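PDB 3WA7: tannase from Lactobacillus plantarum, which catalyses the hydrolysis of the galloyl ester bonds of tannins, releasing gallic acid, as an esterase of the alpha/beta-hydrolase family. Local coordinates for residues P68-N73 against S462-L467; T280-N285 against R293-Q298. One frame throughout, in Å; residues are numbered along the deposited sequence.

Contact 1 (P68-N73 against S462-L467); sequences PILMPN and SWIDGL
I464 reaches L70 because its longer branch runs straight out: CG1 stands anti to the carbonyl carbon (chi1 -69°) and CD1 anti to CA (chi2 -180°). L70 answers with CG anti to its backbone N (chi1 -174°) and CD1 folded back, and the two methyls meet end to end, L70 CD1 lying 4.3 Å from I464 CD1. The shorter branch of the isoleucine serves the other neighbour, with I464 CG2 4.3 Å from CG of the P68 ring. Thus one side chain spreads its two ends over P68 and L70, two residues of the 68-73 segment, all three buried. This is the sheet-to-helix layering of the alpha/beta-hydrolase fold: P68 points at helix 457-468 and L70 turns its CD1 end to it, while I69 and M71, a selenomethionine, alternate with them and pack on helix 131-145 on the other side of the central sheet. Both are loose van der Waals contacts, one methyl to methyl and one methyl to the proline ring, and the helix backbone stays well back, the nearest CA pair being P68 and I464 at 8.2 Å. Y106 touches both P68 and I464. Its hydroxyl also bonds to D465, the next helix residue, whose carboxylate forms a salt bridge with R104 as well.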
loop_
_atom_site.group_PDB
_atom_site.type_symbol
_atom_site.label_atom_id
_atom_site.label_comp_id
_atom_site.label_asym_id
_atom_site.label_seq_id
_atom_site.Cartn_x
_atom_site.Cartn_y
_atom_site.Cartn_z
ATOM N N PRO A 68 -7.139 0.806 19.923
ATOM C CA PRO A 68 -6.871 0.185 18.627
ATOM C C PRO A 68 -5.367 -0.052 18.551
ATOM O O PRO A 68 -4.591 0.667 19.183
ATOM C CB PRO A 68 -7.307 1.257 17.627
ATOM C CG PRO A 68 -8.339 2.037 18.372
ATOM C CD PRO A 68 -7.753 2.134 19.755
ATOM N N ILE A 69 -4.955 -1.060 17.794
ATOM C CA ILE A 69 -3.536 -1.331 17.628
ATOM C C ILE A 69 -3.185 -1.030 16.176
ATOM O O ILE A 69 -3.515 -1.796 15.270
ATOM C CB ILE A 69 -3.187 -2.800 17.958
ATOM C CG1 ILE A 69 -3.512 -3.090 19.427
ATOM C CG2 ILE A 69 -1.705 -3.059 17.693
ATOM C CD1 ILE A 69 -3.224 -4.522 19.852
ATOM N N LEU A 70 -2.543 0.112 15.961
ATOM C CA LEU A 70 -2.139 0.523 14.620
ATOM C C LEU A 70 -0.847 -0.202 14.280
ATOM O O LEU A 70 0.090 -0.207 15.079
ATOM C CB LEU A 70 -1.897 2.032 14.580
ATOM C CG LEU A 70 -1.598 2.649 13.211
ATOM C CD1 LEU A 70 -2.869 2.661 12.371
ATOM C CD2 LEU A 70 -1.079 4.070 13.394
HETATM N N MSE A 71 -0.802 -0.822 13.106
HETATM C CA MSE A 71 0.391 -1.540 12.683
HETATM C C MSE A 71 0.862 -1.007 11.340
HETATM O O MSE A 71 0.531 -1.546 10.284
HETATM C CB MSE A 71 0.117 -3.050 12.614
HETATM C CG MSE A 71 -0.169 -3.655 13.984
HETATM SE SE MSE A 71 -0.213 -5.592 13.999
HETATM C CE MSE A 71 1.696 -5.939 13.957
ATOM N N PRO A 72 1.640 0.083 11.372
ATOM C CA PRO A 72 2.174 0.717 10.168
ATOM C C PRO A 72 3.442 0.015 9.712
ATOM O O PRO A 72 4.128 -0.620 10.512
ATOM C CB PRO A 72 2.454 2.133 10.639
ATOM C CG PRO A 72 2.990 1.892 12.029
ATOM C CD PRO A 72 2.045 0.828 12.583
ATOM N N ASN A 73 3.748 0.114 8.426
ATOM C CA ASN A 73 4.976 -0.482 7.923
ATOM C C ASN A 73 5.714 0.573 7.109
ATOM O O ASN A 73 5.113 1.529 6.616
ATOM C CB ASN A 73 4.690 -1.736 7.086
ATOM C CG ASN A 73 4.100 -1.419 5.728
ATOM O OD1 ASN A 73 4.777 -0.877 4.855
ATOM N ND2 ASN A 73 2.829 -1.759 5.542
ATOM N N SER A 462 -10.059 10.074 12.455
ATOM C CA SER A 462 -11.495 10.271 12.629
ATOM C C SER A 462 -12.207 9.004 12.156
ATOM O O SER A 462 -13.180 8.555 12.769
ATOM C CB SER A 462 -11.978 11.475 11.814
ATOM O OG SER A 462 -13.385 11.616 11.907
ATOM N N TRP A 463 -11.711 8.433 11.060
ATOM C CA TRP A 463 -12.274 7.203 10.504
ATOM C C TRP A 463 -12.059 6.062 11.497
ATOM O O TRP A 463 -12.975 5.289 11.776
ATOM C CB TRP A 463 -11.595 6.873 9.171
ATOM C CG TRP A 463 -11.989 5.551 8.563
ATOM C CD1 TRP A 463 -13.181 5.236 7.973
ATOM C CD2 TRP A 463 -11.171 4.378 8.464
ATOM N NE1 TRP A 463 -13.155 3.939 7.511
ATOM C CE2 TRP A 463 -11.934 3.389 7.800
ATOM C CE3 TRP A 463 -9.867 4.065 8.872
ATOM C CZ2 TRP A 463 -11.433 2.107 7.534
ATOM C CZ3 TRP A 463 -9.369 2.789 8.607
ATOM C CH2 TRP A 463 -10.155 1.828 7.942
ATOM N N ILE A 464 -10.847 5.956 12.033
ATOM C CA ILE A 464 -10.550 4.902 12.995
ATOM C C ILE A 464 -11.448 5.009 14.231
ATOM O O ILE A 464 -12.053 4.022 14.652
ATOM C CB ILE A 464 -9.063 4.943 13.429
ATOM C CG1 ILE A 464 -8.173 4.541 12.245
ATOM C CG2 ILE A 464 -8.836 4.010 14.619
ATOM C CD1 ILE A 464 -6.688 4.543 12.552
ATOM N N ASP A 465 -11.545 6.204 14.805
ATOM C CA ASP A 465 -12.380 6.399 15.986
ATOM C C ASP A 465 -13.846 6.099 15.684
ATOM O O ASP A 465 -14.576 5.606 16.542
ATOM C CB ASP A 465 -12.241 7.830 16.518
ATOM C CG ASP A 465 -10.861 8.108 17.084
ATOM O OD1 ASP A 465 -10.095 7.145 17.292
ATOM O OD2 ASP A 465 -10.548 9.289 17.334
ATOM N N GLY A 466 -14.270 6.396 14.461
ATOM C CA GLY A 466 -15.644 6.127 14.078
ATOM C C GLY A 466 -15.927 4.634 14.111
ATOM O O GLY A 466 -16.993 4.203 14.551
ATOM N N LEU A 467 -14.963 3.843 13.648
ATOM C CA LEU A 467 -15.097 2.387 13.623
ATOM C C LEU A 467 -15.046 1.759 15.013
ATOM O O LEU A 467 -15.786 0.824 15.315
ATOM C CB LEU A 467 -13.974 1.763 12.787
ATOM C CG LEU A 467 -13.886 2.006 11.279
ATOM C CD1 LEU A 467 -12.603 1.385 10.748
ATOM C CD2 LEU A 467 -15.092 1.402 10.583
#

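Contact 2 (T280-N285 against R293-Q298); sequences THLTLN and RDVVRQ. With SO4 (sulfate ion), chain B.
L284, R293 and V295 give up the most surface here. L284 comes in over R293: its CD2 sits 3.6 Å from R293 N and 4.0 Å from R293 CB, and the two side chains cross at about a right angle. The leucine therefore packs on the root of the arginine; it also touches W218 of helix 209-220 and F265 and L269 of helix 252-271. Two residues on, V295 CG2 meets CD1 of L282 at 4.3 Å. R293 itself runs away from the loop, extended with CG anti to the backbone N (chi1 -177°), and delivers its guanidinium edge-on to a sulfate, probably from the crystallisation liquor: NE bonds O3 at 2.7 Å and NH2 bonds O2 at 2.9 Å, nearly straight. R297 bends at chi3 (-53°) to bring its own edge to the same ion, with NH2 to O3 at 2.7 Å and NE to O1 at 3.0 Å, so O3 is gripped by both arginines. R297 NH1 forms a salt bridge with D294 OD1 at 2.8 Å, in the guanidinium plane but 53° above the carboxylate plane; with the sulfate bonds this limits the group's rotation. With a leucine in place of R297, O1 and O3 would probably lose its two bonds, and D294 its cationic mate. Two arginines one helical turn apart, joined by the backbone amides of L332 and S333 at the N-terminal end of helix 332-339, make a typical anion-binding site.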
loop_
_atom_site.group_PDB
_atom_site.type_symbol
_atom_site.label_atom_id
_atom_site.label_comp_id
_atom_site.label_asym_id
_atom_site.label_seq_id
_atom_site.Cartn_x
_atom_site.Cartn_y
_atom_site.Cartn_z
ATOM N N THR A 280 -25.509 -2.792 -12.476
ATOM C CA THR A 280 -25.057 -2.554 -13.845
ATOM C C THR A 280 -23.560 -2.845 -13.951
ATOM O O THR A 280 -22.788 -2.429 -13.097
ATOM C CB THR A 280 -25.295 -1.092 -14.260
ATOM O OG1 THR A 280 -26.695 -0.791 -14.188
ATOM C CG2 THR A 280 -24.806 -0.861 -15.667
ATOM N N HIS A 281 -23.155 -3.548 -15.005
ATOM C CA HIS A 281 -21.747 -3.884 -15.197
ATOM C C HIS A 281 -20.957 -2.752 -15.849
ATOM O O HIS A 281 -21.350 -2.228 -16.893
ATOM C CB HIS A 281 -21.620 -5.146 -16.057
ATOM C CG HIS A 281 -22.188 -6.374 -15.417
ATOM N ND1 HIS A 281 -22.360 -7.559 -16.101
ATOM C CD2 HIS A 281 -22.609 -6.606 -14.151
ATOM C CE1 HIS A 281 -22.862 -8.467 -15.284
ATOM N NE2 HIS A 281 -23.023 -7.915 -14.095
ATOM N N LEU A 282 -19.844 -2.373 -15.226
ATOM C CA LEU A 282 -18.993 -1.313 -15.760
ATOM C C LEU A 282 -18.101 -1.910 -16.837
ATOM O O LEU A 282 -17.550 -3.000 -16.659
ATOM C CB LEU A 282 -18.127 -0.707 -14.652
ATOM C CG LEU A 282 -18.888 0.023 -13.543
ATOM C CD1 LEU A 282 -17.904 0.513 -12.491
ATOM C CD2 LEU A 282 -19.661 1.193 -14.136
ATOM N N THR A 283 -17.949 -1.198 -17.950
ATOM C CA THR A 283 -17.141 -1.708 -19.053
ATOM C C THR A 283 -16.337 -0.650 -19.798
ATOM O O THR A 283 -16.440 0.552 -19.534
ATOM C CB THR A 283 -18.030 -2.408 -20.111
ATOM O OG1 THR A 283 -18.954 -1.455 -20.649
ATOM C CG2 THR A 283 -18.809 -3.567 -19.500
ATOM N N LEU A 284 -15.530 -1.131 -20.735
ATOM C CA LEU A 284 -14.716 -0.289 -21.598
ATOM C C LEU A 284 -14.838 -0.894 -22.986
ATOM O O LEU A 284 -14.906 -2.116 -23.127
ATOM C CB LEU A 284 -13.247 -0.315 -21.176
ATOM C CG LEU A 284 -12.860 0.438 -19.903
ATOM C CD1 LEU A 284 -11.374 0.225 -19.623
ATOM C CD2 LEU A 284 -13.173 1.922 -20.064
ATOM N N ASN A 285 -14.882 -0.056 -24.014
ATOM C CA ASN A 285 -14.974 -0.599 -25.359
ATOM C C ASN A 285 -13.567 -0.789 -25.896
ATOM O O ASN A 285 -12.584 -0.585 -25.181
ATOM C CB ASN A 285 -15.776 0.320 -26.291
ATOM C CG ASN A 285 -15.122 1.671 -26.495
ATOM O OD1 ASN A 285 -13.913 1.828 -26.317
ATOM N ND2 ASN A 285 -15.921 2.653 -26.897
ATOM N N ARG A 293 -14.549 4.376 -17.861
ATOM C CA ARG A 293 -13.760 5.585 -18.070
ATOM C C ARG A 293 -14.491 6.768 -17.433
ATOM O O ARG A 293 -13.866 7.655 -16.843
ATOM C CB ARG A 293 -13.558 5.851 -19.562
ATOM C CG ARG A 293 -12.672 7.058 -19.840
ATOM C CD ARG A 293 -12.557 7.347 -21.327
ATOM N NE ARG A 293 -11.637 8.450 -21.612
ATOM C CZ ARG A 293 -10.320 8.321 -21.739
ATOM N NH1 ARG A 293 -9.750 7.129 -21.613
ATOM N NH2 ARG A 293 -9.569 9.386 -21.997
ATOM N N ASP A 294 -15.817 6.772 -17.557
ATOM C CA ASP A 294 -16.642 7.833 -16.980
ATOM C C ASP A 294 -16.380 7.951 -15.479
ATOM O O ASP A 294 -16.338 9.053 -14.931
ATOM C CB ASP A 294 -18.135 7.537 -17.189
ATOM C CG ASP A 294 -18.616 7.834 -18.602
ATOM O OD1 ASP A 294 -17.799 8.203 -19.473
ATOM O OD2 ASP A 294 -19.836 7.695 -18.836
ATOM N N VAL A 295 -16.217 6.806 -14.817
ATOM C CA VAL A 295 -15.975 6.782 -13.379
ATOM C C VAL A 295 -14.660 7.464 -13.034
ATOM O O VAL A 295 -14.595 8.259 -12.097
ATOM C CB VAL A 295 -15.967 5.330 -12.837
ATOM C CG1 VAL A 295 -15.611 5.317 -11.355
ATOM C CG2 VAL A 295 -17.338 4.704 -13.042
ATOM N N VAL A 296 -13.609 7.154 -13.787
ATOM C CA VAL A 296 -12.313 7.769 -13.540
ATOM C C VAL A 296 -12.431 9.280 -13.743
ATOM O O VAL A 296 -11.958 10.063 -12.922
ATOM C CB VAL A 296 -11.236 7.212 -14.492
ATOM C CG1 VAL A 296 -9.897 7.883 -14.216
ATOM C CG2 VAL A 296 -11.121 5.708 -14.311
ATOM N N ARG A 297 -13.078 9.685 -14.831
ATOM C CA ARG A 297 -13.252 11.109 -15.126
ATOM C C ARG A 297 -14.017 11.799 -13.998
ATOM O O ARG A 297 -13.633 12.869 -13.525
ATOM C CB ARG A 297 -14.021 11.294 -16.442
ATOM C CG ARG A 297 -14.192 12.755 -16.849
ATOM C CD ARG A 297 -15.120 12.932 -18.059
ATOM N NE ARG A 297 -14.725 12.105 -19.200
ATOM C CZ ARG A 297 -15.384 11.019 -19.596
ATOM N NH1 ARG A 297 -16.474 10.625 -18.947
ATOM N NH2 ARG A 297 -14.954 10.327 -20.642
ATOM N N GLN A 298 -15.104 11.173 -13.570
ATOM C CA GLN A 298 -15.940 11.725 -12.513
ATOM C C GLN A 298 -15.238 11.815 -11.162
ATOM O O GLN A 298 -15.485 12.741 -10.382
ATOM C CB GLN A 298 -17.228 10.900 -12.418
ATOM C CG GLN A 298 -18.123 11.144 -13.623
ATOM C CD GLN A 298 -19.028 9.980 -13.975
ATOM O OE1 GLN A 298 -19.726 10.023 -14.988
ATOM N NE2 GLN A 298 -19.025 8.942 -13.150
HETATM S S SO4 B . -12.212 12.130 -22.348
HETATM O O1 SO4 B . -12.625 12.937 -21.185
HETATM O O2 SO4 B . -10.747 11.993 -22.385
HETATM O O3 SO4 B . -12.829 10.794 -22.264
HETATM O O4 SO4 B . -12.665 12.796 -23.586
#

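How the contacts relate
Contacts 1 and 2 belong to separate regions of one chain: their centres lie 32 Å apart and their nearest atoms about 19 Å, without touching. In sequence, contact 2 is nested inside the loop that contact 1 closes; its residues fall between strands 199-203 and 410-414. Contact 1 stands closer to the likely catalytic machinery, a probable triad of S163, D419 and H451: N73 ND2 bonds to G165 O, in the presumed nucleophile elbow, and H451 precedes helix 457-468. The sulfate of contact 2 is remote from that end of the strand, so it is unlikely to mark the active site.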